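Local coordinates for chitin binding protein (Streptomyces lividans, PDB 5FTZ), which probably acts as a copper-dependent lytic polysaccharide monooxygenase of family AA10 that binds chitin and cleaves its chains by oxidation, at residues G2-P7 with F83-T88. Residues are numbered along the deposited sequence; the frame is centred on the assembly and turned at random.
Sequences GYTDLP and FRWQFT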
ATOM      1  N   GLY A   2      14.500  -9.518   8.341  1.00 10.04           N
ATOM      2  CA  GLY A   2      14.177 -10.643   9.186  1.00 10.27           C
ATOM      3  C   GLY A   2      14.630 -11.945   8.589  1.00  9.59           C
ATOM      4  O   GLY A   2      15.098 -11.988   7.454  1.00  9.44           O
ATOM      5  N   TYR A   3      14.371 -13.035   9.322  1.00  9.25           N
ATOM      6  CA  TYR A   3      14.778 -14.373   8.886  1.00  9.82           C
ATOM      7  C   TYR A   3      13.872 -15.371   9.597  1.00  9.15           C
ATOM      8  O   TYR A   3      13.265 -15.067  10.624  1.00  9.76           O
ATOM      9  CB  TYR A   3      16.259 -14.643   9.263  1.00 10.74           C
ATOM     10  CG  TYR A   3      16.593 -14.372  10.688  1.00 10.94           C
ATOM     11  CD1 TYR A   3      16.364 -15.314  11.677  1.00 11.07           C
ATOM     12  CD2 TYR A   3      17.073 -13.142  11.074  1.00 12.24           C
ATOM     13  CE1 TYR A   3      16.549 -15.026  13.018  1.00 13.25           C
ATOM     14  CE2 TYR A   3      17.350 -12.840  12.416  1.00 13.46           C
ATOM     15  CZ  TYR A   3      17.077 -13.796  13.387  1.00 14.05           C
ATOM     16  OH  TYR A   3      17.332 -13.601  14.730  1.00 17.78           O
ATOM     17  N   THR A   4      13.917 -16.600   9.160  1.00  8.68           N
ATOM     18  CA  THR A   4      13.201 -17.658   9.863  1.00  8.55           C
ATOM     19  C   THR A   4      14.109 -18.285  10.915  1.00  9.30           C
ATOM     20  O   THR A   4      15.283 -18.602  10.661  1.00  9.22           O
ATOM     21  CB  THR A   4      12.731 -18.756   8.910  1.00  9.87           C
ATOM     22  OG1 THR A   4      13.787 -19.010   8.019  1.00 11.09           O
ATOM     23  CG2 THR A   4      11.494 -18.341   8.105  1.00 11.77           C
ATOM     24  N   ASP A   5      13.528 -18.504  12.078  1.00  9.71           N
ATOM     25  CA  ASP A   5      14.218 -19.309  13.097  1.00 10.45           C
ATOM     26  C   ASP A   5      13.538 -20.648  13.365  1.00 10.22           C
ATOM     27  O   ASP A   5      14.142 -21.467  14.003  1.00 11.12           O
ATOM     28  CB  ASP A   5      14.550 -18.525  14.388  1.00 13.68           C
ATOM     29  CG  ASP A   5      13.410 -18.259  15.195  1.00 16.13           C
ATOM     30  OD1 ASP A   5      12.281 -18.357  14.754  1.00 15.64           O
ATOM     31  OD2 ASP A   5      13.584 -17.939  16.409  1.00 16.78           O
ATOM     32  N   LEU A   6      12.388 -20.896  12.746  1.00 10.32           N
ATOM     33  CA  LEU A   6      11.778 -22.237  12.736  1.00 10.18           C
ATOM     34  C   LEU A   6      11.201 -22.491  11.361  1.00  9.87           C
ATOM     35  O   LEU A   6      10.289 -21.757  10.946  1.00 10.43           O
ATOM     36  CB  LEU A   6      10.649 -22.431  13.777  1.00 11.11           C
ATOM     37  CG  LEU A   6      11.071 -22.373  15.205  1.00 13.10           C
ATOM     38  CD1 LEU A   6       9.865 -22.272  16.103  1.00 15.33           C
ATOM     39  CD2 LEU A   6      11.947 -23.580  15.570  1.00 14.58           C
ATOM     40  N   PRO A   7      11.696 -23.495  10.605  1.00  9.64           N
ATOM     41  CA  PRO A   7      12.918 -24.246  10.868  1.00 10.05           C
ATOM     42  C   PRO A   7      14.108 -23.282  10.682  1.00  9.38           C
ATOM     43  O   PRO A   7      14.050 -22.418   9.795  1.00 11.15           O
ATOM     44  CB  PRO A   7      12.893 -25.309   9.749  1.00 11.03           C
ATOM     45  CG  PRO A   7      12.121 -24.708   8.624  1.00 11.75           C
ATOM     46  CD  PRO A   7      11.172 -23.717   9.246  1.00 10.66           C
ATOM     47  N   PHE A  83       5.909 -22.346  11.781  1.00  8.72           N
ATOM     48  CA  PHE A  83       6.948 -21.617  11.073  1.00  9.88           C
ATOM     49  C   PHE A  83       7.090 -20.285  11.770  1.00  9.19           C
ATOM     50  O   PHE A  83       6.070 -19.682  12.150  1.00 10.11           O
ATOM     51  CB  PHE A  83       6.559 -21.454   9.581  1.00 10.29           C
ATOM     52  CG  PHE A  83       6.550 -22.735   8.855  1.00 10.80           C
ATOM     53  CD1 PHE A  83       5.388 -23.530   8.826  1.00 11.73           C
ATOM     54  CD2 PHE A  83       7.676 -23.192   8.220  1.00 10.86           C
ATOM     55  CE1 PHE A  83       5.392 -24.746   8.186  1.00 12.06           C
ATOM     56  CE2 PHE A  83       7.664 -24.411   7.564  1.00 12.08           C
ATOM     57  CZ  PHE A  83       6.524 -25.183   7.560  1.00 11.99           C
ATOM     58  N   ARG A  84       8.320 -19.822  12.012  1.00  9.27           N
ATOM     59  CA  ARG A  84       8.501 -18.619  12.775  1.00  9.47           C
ATOM     60  C   ARG A  84       9.585 -17.730  12.161  1.00  8.85           C
ATOM     61  O   ARG A  84      10.678 -18.213  11.816  1.00  9.22           O
ATOM     62  CB  ARG A  84       8.875 -18.977  14.204  1.00 11.17           C
ATOM     63  CG  ARG A  84       8.952 -17.805  15.155  1.00 12.19           C
ATOM     64  CD  ARG A  84       9.108 -18.211  16.625  1.00 14.82           C
ATOM     65  NE  ARG A  84      10.425 -18.685  16.895  1.00 16.64           N
ATOM     66  CZ  ARG A  84      10.762 -19.514  17.888  1.00 20.75           C
ATOM     67  NH1 ARG A  84       9.839 -20.002  18.717  1.00 23.27           N
ATOM     68  NH2 ARG A  84      12.021 -19.871  18.038  1.00 21.00           N
ATOM     69  N   TRP A  85       9.245 -16.455  12.062  1.00  9.11           N
ATOM     70  CA  TRP A  85      10.125 -15.380  11.631  1.00  9.95           C
ATOM     71  C   TRP A  85      10.467 -14.525  12.809  1.00  9.92           C
ATOM     72  O   TRP A  85       9.586 -14.208  13.667  1.00 10.90           O
ATOM     73  CB  TRP A  85       9.452 -14.473  10.593  1.00 10.18           C
ATOM     74  CG  TRP A  85       9.321 -15.088   9.200  1.00  9.68           C
ATOM     75  CD1 TRP A  85       8.380 -16.036   8.818  1.00 10.51           C
ATOM     76  CD2 TRP A  85      10.146 -14.891   8.077  1.00  8.89           C
ATOM     77  NE1 TRP A  85       8.584 -16.417   7.542  1.00 10.00           N
ATOM     78  CE2 TRP A  85       9.618 -15.682   7.016  1.00  9.79           C
ATOM     79  CE3 TRP A  85      11.238 -14.079   7.830  1.00  9.22           C
ATOM     80  CZ2 TRP A  85      10.247 -15.721   5.750  1.00  9.98           C
ATOM     81  CZ3 TRP A  85      11.839 -14.104   6.578  1.00  8.74           C
ATOM     82  CH2 TRP A  85      11.314 -14.906   5.543  1.00 10.09           C
ATOM     83  N   GLN A  86      11.669 -13.980  12.784  1.00  9.71           N
ATOM     84  CA  GLN A  86      12.092 -12.918  13.712  1.00 11.40           C
ATOM     85  C   GLN A  86      12.409 -11.722  12.856  1.00 11.41           C
ATOM     86  O   GLN A  86      13.108 -11.832  11.830  1.00 12.76           O
ATOM     87  CB  GLN A  86      13.355 -13.328  14.478  1.00 12.93           C
ATOM     88  CG  GLN A  86      13.193 -14.565  15.322  1.00 15.37           C
ATOM     89  CD  GLN A  86      12.300 -14.469  16.528  1.00 17.73           C
ATOM     90  OE1 GLN A  86      11.852 -13.386  16.905  1.00 21.73           O
ATOM     91  NE2 GLN A  86      12.047 -15.609  17.146  1.00 19.57           N
ATOM     92  N   PHE A  87      11.845 -10.541  13.168  1.00 11.89           N
ATOM     93  CA  PHE A  87      12.075  -9.372  12.369  1.00 12.77           C
ATOM     94  C   PHE A  87      12.866  -8.289  13.153  1.00 14.51           C
ATOM     95  O   PHE A  87      12.641  -8.102  14.341  1.00 16.99           O
ATOM     96  CB  PHE A  87      10.738  -8.754  11.968  1.00 12.53           C
ATOM     97  CG  PHE A  87       9.849  -9.686  11.200  1.00 12.40           C
ATOM     98  CD1 PHE A  87      10.123 -10.053   9.911  1.00 12.79           C
ATOM     99  CD2 PHE A  87       8.738 -10.268  11.810  1.00 12.96           C
ATOM    100  CE1 PHE A  87       9.279 -10.916   9.231  1.00 12.45           C
ATOM    101  CE2 PHE A  87       7.918 -11.126  11.130  1.00 12.14           C
ATOM    102  CZ  PHE A  87       8.181 -11.466   9.837  1.00 12.04           C
ATOM    103  N   THR A  88      13.749  -7.611  12.469  1.00 13.97           N
ATOM    104  CA  THR A  88      14.394  -6.419  12.999  1.00 17.15           C
ATOM    105  C   THR A  88      13.740  -5.159  12.442  1.00 18.90           C
ATOM    106  O   THR A  88      13.960  -4.085  13.016  1.00 20.41           O
ATOM    107  CB  THR A  88      15.884  -6.394  12.669  1.00 18.88           C
ATOM    108  OG1 THR A  88      16.042  -6.455  11.260  1.00 19.98           O
ATOM    109  CG2 THR A  88      16.584  -7.623  13.228  1.00 19.69           C
TER
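Strand 2-6 pairs antiparallel with strand 83-87 at the outer side of a three-stranded sheet, and a classic beta bulge interrupts the pairing at Asp5 and Leu6. The sheet belongs to the immunoglobulin-like beta-sandwich core of AA10 enzymes, and strand 134-140 flanks strand 83-87 across from strand 2-6. Tyr3 and Gln86 form a hydrogen-bonded pair, with Gln86 N 2.9 Å from Tyr3 O. In the bulge, Asp5 and Leu6 both face Arg84. Arg84 O takes Asp5 N at 2.9 Å and, more weakly, Leu6 N, while Arg84 N returns a bond to Leu6 O.

On the sheet face of Tyr3, Leu6, Arg84 and Gln86, the Arg84 guanidinium grips the Asp5 carboxylate side-on. Arg84 NE lies 2.9 Å from Asp5 OD1, on its syn side, and Arg84 NH2 bonds Asp5 OD2 from above the carboxylate plane. The two planes are turned 54° apart. CG of Arg84 stands anti to the backbone N (chi1 -174°) and the chain bends at chi3 (74°), which turns the guanidinium toward Asp5 and Leu6. Leu6 CD1 sits over the centre of one guanidinium face, 3.4 Å from Arg84 CZ. With alanine replacing Arg84, the Asp5 carboxylate would probably lose its charged mate, and Leu6 CD1 the flat group it packs on.

The other face, with Thr4, Trp85 and Phe87, is buried and largely aromatic. Thr4 CG2 lies over the five-membered ring of Trp85 in a CH-pi contact, 3.4 Å from Trp85 CE2. Trp85 NE1 bonds Tyr98 OH, and the Trp85 ring meets Trp155 edge-to-face. At the Gly2 end, the copper ligand His1 directly precedes the strand, so this pairing carries the chain up to the metal site. Gln86 OE1 turns to Thr134 OG1, while Gln86 NE2 reaches Asp5 OD2 at 2.9 Å, from the carboxylate face opposite to Arg84 NH2.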